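Local coordinates for protein metallo-beta-lactamase (Chryseobacterium indologenes, PDB 3L6N) that hydrolyses the beta-lactam ring of penicillins, cephalosporins and carbapenems with the help of bound zinc, so conferring antibiotic resistance, at residues Gly41-Asp46 and Val69-Ala74; Ser33-Thr38 and Lys63-Pro68. One frame throughout, in Å; residues are numbered along the deposited sequence.

Overall arrangement
Contact 1 is core and contact 2 lies nearer the surface, with centres about 9 Å apart. Contact 1 pairs two neighbouring parallel strands, 41-45 and 69-73, by backbone bonds and apolar side chains. Contact 2 joins strand 27-38 to the C-terminal end of helix 54-65 and the turn after it, mainly by side chains: a Tyr35-His65 hydrogen bond, with Val37 packing on His65 and Leu67. Both reach the same sheet, in which strands 27-38 and 41-45 are neighbours. Probable hydrogen bonds link the two contacts, from Phe45 N to Met34 O and from Val42 N to Pro68 O, each 2.8 Å. Contact 1 ends at Asp46, whose side chain is about 8 Å from a zinc ion; contact 2 lies away from the metal site.

Contact 1 of 2, residues Gly41-Asp46 and Val69-Ala74; sequences GVVLFD and VVAVFA
Phe45 and Phe73 stand next to each other on one face of the sheet. Their rings are near parallel but offset, with planes 30° apart, centroids 5.5 Å apart and little overlap. Instead Phe45 CD2 rests against Phe73 CB at 3.7 Å. Val43 reaches the same cluster. Its CG1, anti to the backbone N (chi1 -180°), meets Phe73 CD1 at 3.6 Å and approaches Ala71 CB. Phe130 makes edge-to-face contacts with both phenylalanines on this side.

The other face carries Val42, Leu44, Val69 and Val72. Leu44 lies roughly perpendicular to Val69, with its CG 3.8 Å from Val69 CG1. It runs alongside Val72, whose CG2 meets Leu44 CD1. Helix 54-65 packs on this face, where Ile61 touches Val42 and Leu44.

Four backbone hydrogen bonds join the strands, each 2.8 Å between N and O: Val70 N to Val42 O, Leu44 N to Ala71 O, Phe73 N to Leu44 O and Asp46 N to Phe73 O. A beta bulge shifts the register by one residue between the Val42-Val69 and Val43-Ala71 pairs. Val70 is the extra residue, and its CG2 lies 3.8 Å from Gly41 C.

At the polar end, Asp46 OD1 passes 3.5 Å from Ala74 CA. Asp46 OD2 is held by a hydrogen bond with Thr75 OG1 and a salt bridge to Arg81. The Asp46 side chain comes within about 6 Å of those of the zinc ligands His76 and Cys158. Strand 41-45, helix 54-65 and strand 69-73 form a beta-alpha-beta unit of the metallo-beta-lactamase fold, whose strands lead toward the zinc site.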
ATOM      1  N   GLY A  41      17.240  -5.402  -5.916  1.00  8.51           N
ATOM      2  CA  GLY A  41      16.808  -5.197  -4.541  1.00  7.42           C
ATOM      3  C   GLY A  41      15.302  -5.205  -4.408  1.00  6.02           C
ATOM      4  O   GLY A  41      14.584  -5.421  -5.376  1.00  6.89           O
ATOM      5  N   VAL A  42      14.824  -4.968  -3.193  1.00  5.43           N
ATOM      6  CA  VAL A  42      13.393  -5.107  -2.908  1.00  4.66           C
ATOM      7  C   VAL A  42      12.706  -3.743  -2.832  1.00  4.93           C
ATOM      8  O   VAL A  42      13.238  -2.797  -2.243  1.00  5.75           O
ATOM      9  CB  VAL A  42      13.191  -5.917  -1.612  1.00  4.94           C
ATOM     10  CG1 VAL A  42      11.730  -6.007  -1.221  1.00  4.92           C
ATOM     11  CG2 VAL A  42      13.776  -7.315  -1.786  1.00  3.89           C
ATOM     12  N   VAL A  43      11.523  -3.660  -3.433  1.00  4.42           N
ATOM     13  CA  VAL A  43      10.719  -2.435  -3.397  1.00  4.36           C
ATOM     14  C   VAL A  43       9.564  -2.656  -2.417  1.00  3.99           C
ATOM     15  O   VAL A  43       8.813  -3.614  -2.580  1.00  4.54           O
ATOM     16  CB  VAL A  43      10.139  -2.125  -4.791  1.00  4.15           C
ATOM     17  CG1 VAL A  43       9.314  -0.854  -4.747  1.00  5.54           C
ATOM     18  CG2 VAL A  43      11.285  -1.975  -5.818  1.00  6.10           C
ATOM     19  N   LEU A  44       9.439  -1.788  -1.407  1.00  4.25           N
ATOM     20  CA  LEU A  44       8.276  -1.830  -0.498  1.00  4.05           C
ATOM     21  C   LEU A  44       7.169  -0.958  -1.033  1.00  4.38           C
ATOM     22  O   LEU A  44       7.425   0.147  -1.523  1.00  5.23           O
ATOM     23  CB  LEU A  44       8.619  -1.302   0.899  1.00  4.03           C
ATOM     24  CG  LEU A  44       9.711  -2.002   1.686  1.00  4.49           C
ATOM     25  CD1 LEU A  44       9.742  -1.394   3.082  1.00  5.76           C
ATOM     26  CD2 LEU A  44       9.458  -3.508   1.777  1.00  4.80           C
ATOM     27  N   PHE A  45       5.941  -1.470  -0.928  1.00  3.18           N
ATOM     28  CA  PHE A  45       4.734  -0.694  -1.163  1.00  3.13           C
ATOM     29  C   PHE A  45       3.998  -0.565   0.149  1.00  3.39           C
ATOM     30  O   PHE A  45       3.308  -1.491   0.581  1.00  4.19           O
ATOM     31  CB  PHE A  45       3.877  -1.331  -2.263  1.00  3.01           C
ATOM     32  CG  PHE A  45       4.574  -1.372  -3.584  1.00  3.94           C
ATOM     33  CD1 PHE A  45       5.325  -2.480  -3.951  1.00  3.06           C
ATOM     34  CD2 PHE A  45       4.526  -0.271  -4.437  1.00  4.36           C
ATOM     35  CE1 PHE A  45       6.009  -2.506  -5.160  1.00  3.41           C
ATOM     36  CE2 PHE A  45       5.202  -0.291  -5.652  1.00  4.29           C
ATOM     37  CZ  PHE A  45       5.943  -1.423  -6.012  1.00  3.86           C
ATOM     38  N   ASP A  46       4.183   0.608   0.756  1.00  2.59           N
ATOM     39  CA  ASP A  46       3.771   0.912   2.129  1.00  3.30           C
ATOM     40  C   ASP A  46       4.622   0.165   3.134  1.00  3.42           C
ATOM     41  O   ASP A  46       5.284  -0.817   2.804  1.00  4.02           O
ATOM     42  CB  ASP A  46       2.269   0.717   2.326  1.00  3.24           C
ATOM     43  CG  ASP A  46       1.480   1.590   1.390  1.00  5.00           C
ATOM     44  OD1 ASP A  46       1.829   2.783   1.312  1.00  5.67           O
ATOM     45  OD2 ASP A  46       0.532   1.095   0.739  1.00  5.71           O
ATOM     46  N   VAL A  69      16.333  -3.607   0.881  1.00  7.93           N
ATOM     47  CA  VAL A  69      15.275  -2.714   0.401  1.00  8.11           C
ATOM     48  C   VAL A  69      15.936  -1.526  -0.305  1.00  8.73           C
ATOM     49  O   VAL A  69      16.801  -0.848   0.269  1.00  9.72           O
ATOM     50  CB  VAL A  69      14.386  -2.223   1.552  1.00  7.68           C
ATOM     51  CG1 VAL A  69      13.394  -1.167   1.056  1.00  7.36           C
ATOM     52  CG2 VAL A  69      13.648  -3.394   2.167  1.00  8.56           C
ATOM     53  N   VAL A  70      15.536  -1.294  -1.550  1.00  9.20           N
ATOM     54  CA  VAL A  70      16.133  -0.227  -2.357  1.00  9.92           C
ATOM     55  C   VAL A  70      15.168   0.888  -2.738  1.00  9.86           C
ATOM     56  O   VAL A  70      15.591   1.909  -3.276  1.00 10.04           O
ATOM     57  CB  VAL A  70      16.874  -0.786  -3.611  1.00 10.23           C
ATOM     58  CG1 VAL A  70      17.961  -1.773  -3.168  1.00 11.90           C
ATOM     59  CG2 VAL A  70      15.902  -1.423  -4.619  1.00  9.95           C
ATOM     60  N   ALA A  71      13.875   0.707  -2.452  1.00  8.56           N
ATOM     61  CA  ALA A  71      12.881   1.746  -2.729  1.00  7.67           C
ATOM     62  C   ALA A  71      11.644   1.524  -1.876  1.00  7.11           C
ATOM     63  O   ALA A  71      11.283   0.373  -1.575  1.00  6.92           O
ATOM     64  CB  ALA A  71      12.514   1.761  -4.199  1.00  7.69           C
ATOM     65  N   VAL A  72      11.001   2.620  -1.487  1.00  6.27           N
ATOM     66  CA  VAL A  72       9.748   2.544  -0.724  1.00  6.06           C
ATOM     67  C   VAL A  72       8.752   3.458  -1.412  1.00  6.34           C
ATOM     68  O   VAL A  72       9.036   4.650  -1.600  1.00  5.95           O
ATOM     69  CB  VAL A  72       9.959   3.016   0.729  1.00  6.24           C
ATOM     70  CG1 VAL A  72       8.628   3.055   1.499  1.00  5.55           C
ATOM     71  CG2 VAL A  72      10.970   2.114   1.445  1.00  6.79           C
ATOM     72  N   PHE A  73       7.610   2.901  -1.811  1.00  5.76           N
ATOM     73  CA  PHE A  73       6.511   3.677  -2.402  1.00  5.43           C
ATOM     74  C   PHE A  73       5.354   3.780  -1.412  1.00  5.26           C
ATOM     75  O   PHE A  73       4.936   2.772  -0.858  1.00  5.24           O
ATOM     76  CB  PHE A  73       6.011   3.005  -3.687  1.00  6.31           C
ATOM     77  CG  PHE A  73       6.904   3.214  -4.874  1.00  6.66           C
ATOM     78  CD1 PHE A  73       8.132   2.558  -4.978  1.00  6.85           C
ATOM     79  CD2 PHE A  73       6.495   4.052  -5.911  1.00  6.99           C
ATOM     80  CE1 PHE A  73       8.958   2.742  -6.085  1.00  7.88           C
ATOM     81  CE2 PHE A  73       7.317   4.248  -7.033  1.00  8.33           C
ATOM     82  CZ  PHE A  73       8.553   3.587  -7.116  1.00  7.31           C
ATOM     83  N   ALA A  74       4.840   4.992  -1.213  1.00  5.05           N
ATOM     84  CA  ALA A  74       3.700   5.214  -0.308  1.00  4.44           C
ATOM     85  C   ALA A  74       2.429   5.399  -1.108  1.00  5.02           C
ATOM     86  O   ALA A  74       2.417   6.165  -2.079  1.00  5.61           O
ATOM     87  CB  ALA A  74       3.948   6.466   0.554  1.00  4.52           C
TER

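Contact 2 of 2, residues Ser33-Thr38 and Lys63-Pro68; sequences SMYLVT and KRHNLP
The C-terminal end of helix 54-65 and the turn that follows pack here against strand 27-38. Tyr35 from the strand and His65 from the helix end meet head-on through a hydrogen bond between Tyr35 OH and His65 NE2, 2.8 Å long. The hydroxyl lies at the edge of the imidazole, near its plane. The two rings touch by their edges, neither lying over the other, with planes 77° apart. Tyr35 CG sits between the backbone N and the carbonyl carbon (chi1 73°), and the phenol reaches across toward the helix.

Val37 CG2 makes a CH-pi contact with His65, 3.7 Å from the ring centroid and nearly over its centre. Arg64 CG, from the preceding residue of the helix, lies off-centre over the other face. The imidazole is thus packed on both faces and bonded at its edge.

Asn66 leaves the helix with positive phi (60°), and the chain then turns toward strand 69-73 of the beta-alpha-beta unit. In this turn Leu67 lies across Val37. Leu67 CD1 is 3.9 Å from Val37 CG1 and 3.6 Å from Thr38 O. From strand 15-24, His16 stacks on the Tyr35 ring and also meets that of His65.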
ATOM      1  N   SER A  33       0.236  -4.712   3.182  1.00  4.15           N
ATOM      2  CA  SER A  33       1.178  -3.982   2.337  1.00  4.38           C
ATOM      3  C   SER A  33       1.765  -4.983   1.353  1.00  4.22           C
ATOM      4  O   SER A  33       1.388  -6.161   1.353  1.00  3.58           O
ATOM      5  CB  SER A  33       2.259  -3.320   3.201  1.00  4.86           C
ATOM      6  OG  SER A  33       1.677  -2.278   3.990  1.00  6.78           O
ATOM      7  N   MET A  34       2.660  -4.520   0.483  1.00  3.74           N
ATOM      8  CA  MET A  34       3.276  -5.433  -0.479  1.00  3.45           C
ATOM      9  C   MET A  34       4.760  -5.160  -0.584  1.00  3.09           C
ATOM     10  O   MET A  34       5.229  -4.072  -0.255  1.00  2.64           O
ATOM     11  CB  MET A  34       2.621  -5.283  -1.864  1.00  3.92           C
ATOM     12  CG  MET A  34       1.138  -5.543  -1.833  1.00  4.79           C
ATOM     13  SD  MET A  34       0.406  -5.760  -3.462  1.00  7.09           S
ATOM     14  CE  MET A  34       0.845  -7.468  -3.831  1.00  5.68           C
ATOM     15  N   TYR A  35       5.499  -6.159  -1.046  1.00  3.33           N
ATOM     16  CA  TYR A  35       6.840  -5.888  -1.540  1.00  3.74           C
ATOM     17  C   TYR A  35       7.164  -6.676  -2.791  1.00  3.97           C
ATOM     18  O   TYR A  35       6.598  -7.729  -3.033  1.00  4.33           O
ATOM     19  CB  TYR A  35       7.909  -6.054  -0.447  1.00  4.08           C
ATOM     20  CG  TYR A  35       8.277  -7.455   0.017  1.00  3.95           C
ATOM     21  CD1 TYR A  35       9.070  -8.302  -0.770  1.00  2.00           C
ATOM     22  CD2 TYR A  35       7.902  -7.903   1.294  1.00  3.85           C
ATOM     23  CE1 TYR A  35       9.464  -9.587  -0.307  1.00  2.00           C
ATOM     24  CE2 TYR A  35       8.269  -9.164   1.748  1.00  4.48           C
ATOM     25  CZ  TYR A  35       9.048  -9.995   0.963  1.00  3.00           C
ATOM     26  OH  TYR A  35       9.418 -11.228   1.441  1.00  4.40           O
ATOM     27  N   LEU A  36       8.072  -6.141  -3.597  1.00  3.83           N
ATOM     28  CA  LEU A  36       8.398  -6.758  -4.882  1.00  4.31           C
ATOM     29  C   LEU A  36       9.896  -7.000  -4.957  1.00  4.20           C
ATOM     30  O   LEU A  36      10.683  -6.069  -4.833  1.00  4.90           O
ATOM     31  CB  LEU A  36       7.940  -5.845  -6.027  1.00  4.30           C
ATOM     32  CG  LEU A  36       8.193  -6.293  -7.474  1.00  5.26           C
ATOM     33  CD1 LEU A  36       7.487  -7.586  -7.807  1.00  6.77           C
ATOM     34  CD2 LEU A  36       7.750  -5.165  -8.416  1.00  8.58           C
ATOM     35  N   VAL A  37      10.280  -8.266  -5.134  1.00  4.41           N
ATOM     36  CA  VAL A  37      11.697  -8.624  -5.262  1.00  4.87           C
ATOM     37  C   VAL A  37      12.113  -8.316  -6.693  1.00  6.00           C
ATOM     38  O   VAL A  37      11.399  -8.674  -7.617  1.00  7.88           O
ATOM     39  CB  VAL A  37      11.918 -10.107  -4.993  1.00  5.04           C
ATOM     40  CG1 VAL A  37      13.380 -10.454  -5.166  1.00  5.35           C
ATOM     41  CG2 VAL A  37      11.475 -10.448  -3.562  1.00  4.93           C
ATOM     42  N   THR A  38      13.233  -7.622  -6.852  1.00  6.32           N
ATOM     43  CA  THR A  38      13.768  -7.327  -8.192  1.00  6.88           C
ATOM     44  C   THR A  38      15.230  -7.728  -8.212  1.00  7.77           C
ATOM     45  O   THR A  38      15.820  -7.980  -7.166  1.00  8.47           O
ATOM     46  CB  THR A  38      13.640  -5.816  -8.588  1.00  6.68           C
ATOM     47  OG1 THR A  38      14.795  -5.083  -8.154  1.00  6.63           O
ATOM     48  CG2 THR A  38      12.361  -5.173  -8.009  1.00  6.61           C
ATOM     49  N   LYS A  63      17.377 -11.748   5.018  1.00  8.00           N
ATOM     50  CA  LYS A  63      17.580 -13.178   5.280  1.00  8.50           C
ATOM     51  C   LYS A  63      16.853 -14.055   4.248  1.00  7.99           C
ATOM     52  O   LYS A  63      17.389 -15.080   3.804  1.00  8.04           O
ATOM     53  CB  LYS A  63      17.122 -13.511   6.703  1.00  9.04           C
ATOM     54  CG  LYS A  63      17.371 -14.943   7.153  1.00 12.54           C
ATOM     55  CD  LYS A  63      16.923 -15.087   8.602  1.00 16.85           C
ATOM     56  CE  LYS A  63      16.853 -16.537   9.036  1.00 20.18           C
ATOM     57  NZ  LYS A  63      16.388 -16.620  10.452  1.00 22.07           N
ATOM     58  N   ARG A  64      15.648 -13.632   3.861  1.00  6.94           N
ATOM     59  CA  ARG A  64      14.803 -14.385   2.938  1.00  6.64           C
ATOM     60  C   ARG A  64      15.335 -14.346   1.516  1.00  6.22           C
ATOM     61  O   ARG A  64      15.364 -15.371   0.836  1.00  6.62           O
ATOM     62  CB  ARG A  64      13.369 -13.830   2.953  1.00  6.84           C
ATOM     63  CG  ARG A  64      12.331 -14.717   2.286  1.00  7.77           C
ATOM     64  CD  ARG A  64      10.943 -14.213   2.688  1.00  9.99           C
ATOM     65  NE  ARG A  64       9.846 -14.975   2.085  1.00 13.06           N
ATOM     66  CZ  ARG A  64       8.893 -15.598   2.770  1.00 13.49           C
ATOM     67  NH1 ARG A  64       8.902 -15.585   4.100  1.00 15.34           N
ATOM     68  NH2 ARG A  64       7.921 -16.236   2.125  1.00 15.95           N
ATOM     69  N   HIS A  65      15.758 -13.164   1.081  1.00  6.11           N
ATOM     70  CA  HIS A  65      16.070 -12.938  -0.332  1.00  5.89           C
ATOM     71  C   HIS A  65      17.518 -12.578  -0.624  1.00  6.06           C
ATOM     72  O   HIS A  65      17.906 -12.501  -1.789  1.00  6.32           O
ATOM     73  CB  HIS A  65      15.160 -11.843  -0.890  1.00  5.65           C
ATOM     74  CG  HIS A  65      13.706 -12.116  -0.690  1.00  4.66           C
ATOM     75  ND1 HIS A  65      13.041 -13.126  -1.355  1.00  5.53           N
ATOM     76  CD2 HIS A  65      12.788 -11.520   0.109  1.00  5.47           C
ATOM     77  CE1 HIS A  65      11.774 -13.134  -0.980  1.00  4.63           C
ATOM     78  NE2 HIS A  65      11.592 -12.164  -0.101  1.00  4.36           N
ATOM     79  N   ASN A  66      18.299 -12.354   0.428  1.00  6.52           N
ATOM     80  CA  ASN A  66      19.693 -11.897   0.300  1.00  6.69           C
ATOM     81  C   ASN A  66      19.813 -10.547  -0.415  1.00  7.23           C
ATOM     82  O   ASN A  66      20.834 -10.239  -1.061  1.00  7.13           O
ATOM     83  CB  ASN A  66      20.543 -12.977  -0.387  1.00  6.51           C
ATOM     84  CG  ASN A  66      21.977 -12.983   0.102  1.00  7.27           C
ATOM     85  OD1 ASN A  66      22.329 -12.250   1.019  1.00  9.35           O
ATOM     86  ND2 ASN A  66      22.811 -13.831  -0.502  1.00  7.98           N
ATOM     87  N   LEU A  67      18.751  -9.757  -0.299  1.00  7.03           N
ATOM     88  CA  LEU A  67      18.657  -8.455  -0.949  1.00  7.58           C
ATOM     89  C   LEU A  67      18.216  -7.370   0.018  1.00  7.65           C
ATOM     90  O   LEU A  67      17.458  -7.634   0.955  1.00  8.37           O
ATOM     91  CB  LEU A  67      17.689  -8.522  -2.128  1.00  7.90           C
ATOM     92  CG  LEU A  67      18.220  -9.284  -3.345  1.00  9.83           C
ATOM     93  CD1 LEU A  67      17.077  -9.660  -4.273  1.00 13.92           C
ATOM     94  CD2 LEU A  67      19.271  -8.473  -4.084  1.00 12.04           C
ATOM     95  N   PRO A  68      18.689  -6.140  -0.211  1.00  7.67           N
ATOM     96  CA  PRO A  68      18.299  -4.991   0.585  1.00  7.82           C
ATOM     97  C   PRO A  68      17.012  -4.383   0.042  1.00  7.34           C
ATOM     98  O   PRO A  68      16.639  -4.629  -1.109  1.00  6.86           O
ATOM     99  CB  PRO A  68      19.464  -4.024   0.357  1.00  8.02           C
ATOM    100  CG  PRO A  68      19.891  -4.291  -1.040  1.00  7.81           C
ATOM    101  CD  PRO A  68      19.699  -5.783  -1.229  1.00  8.01           C
TER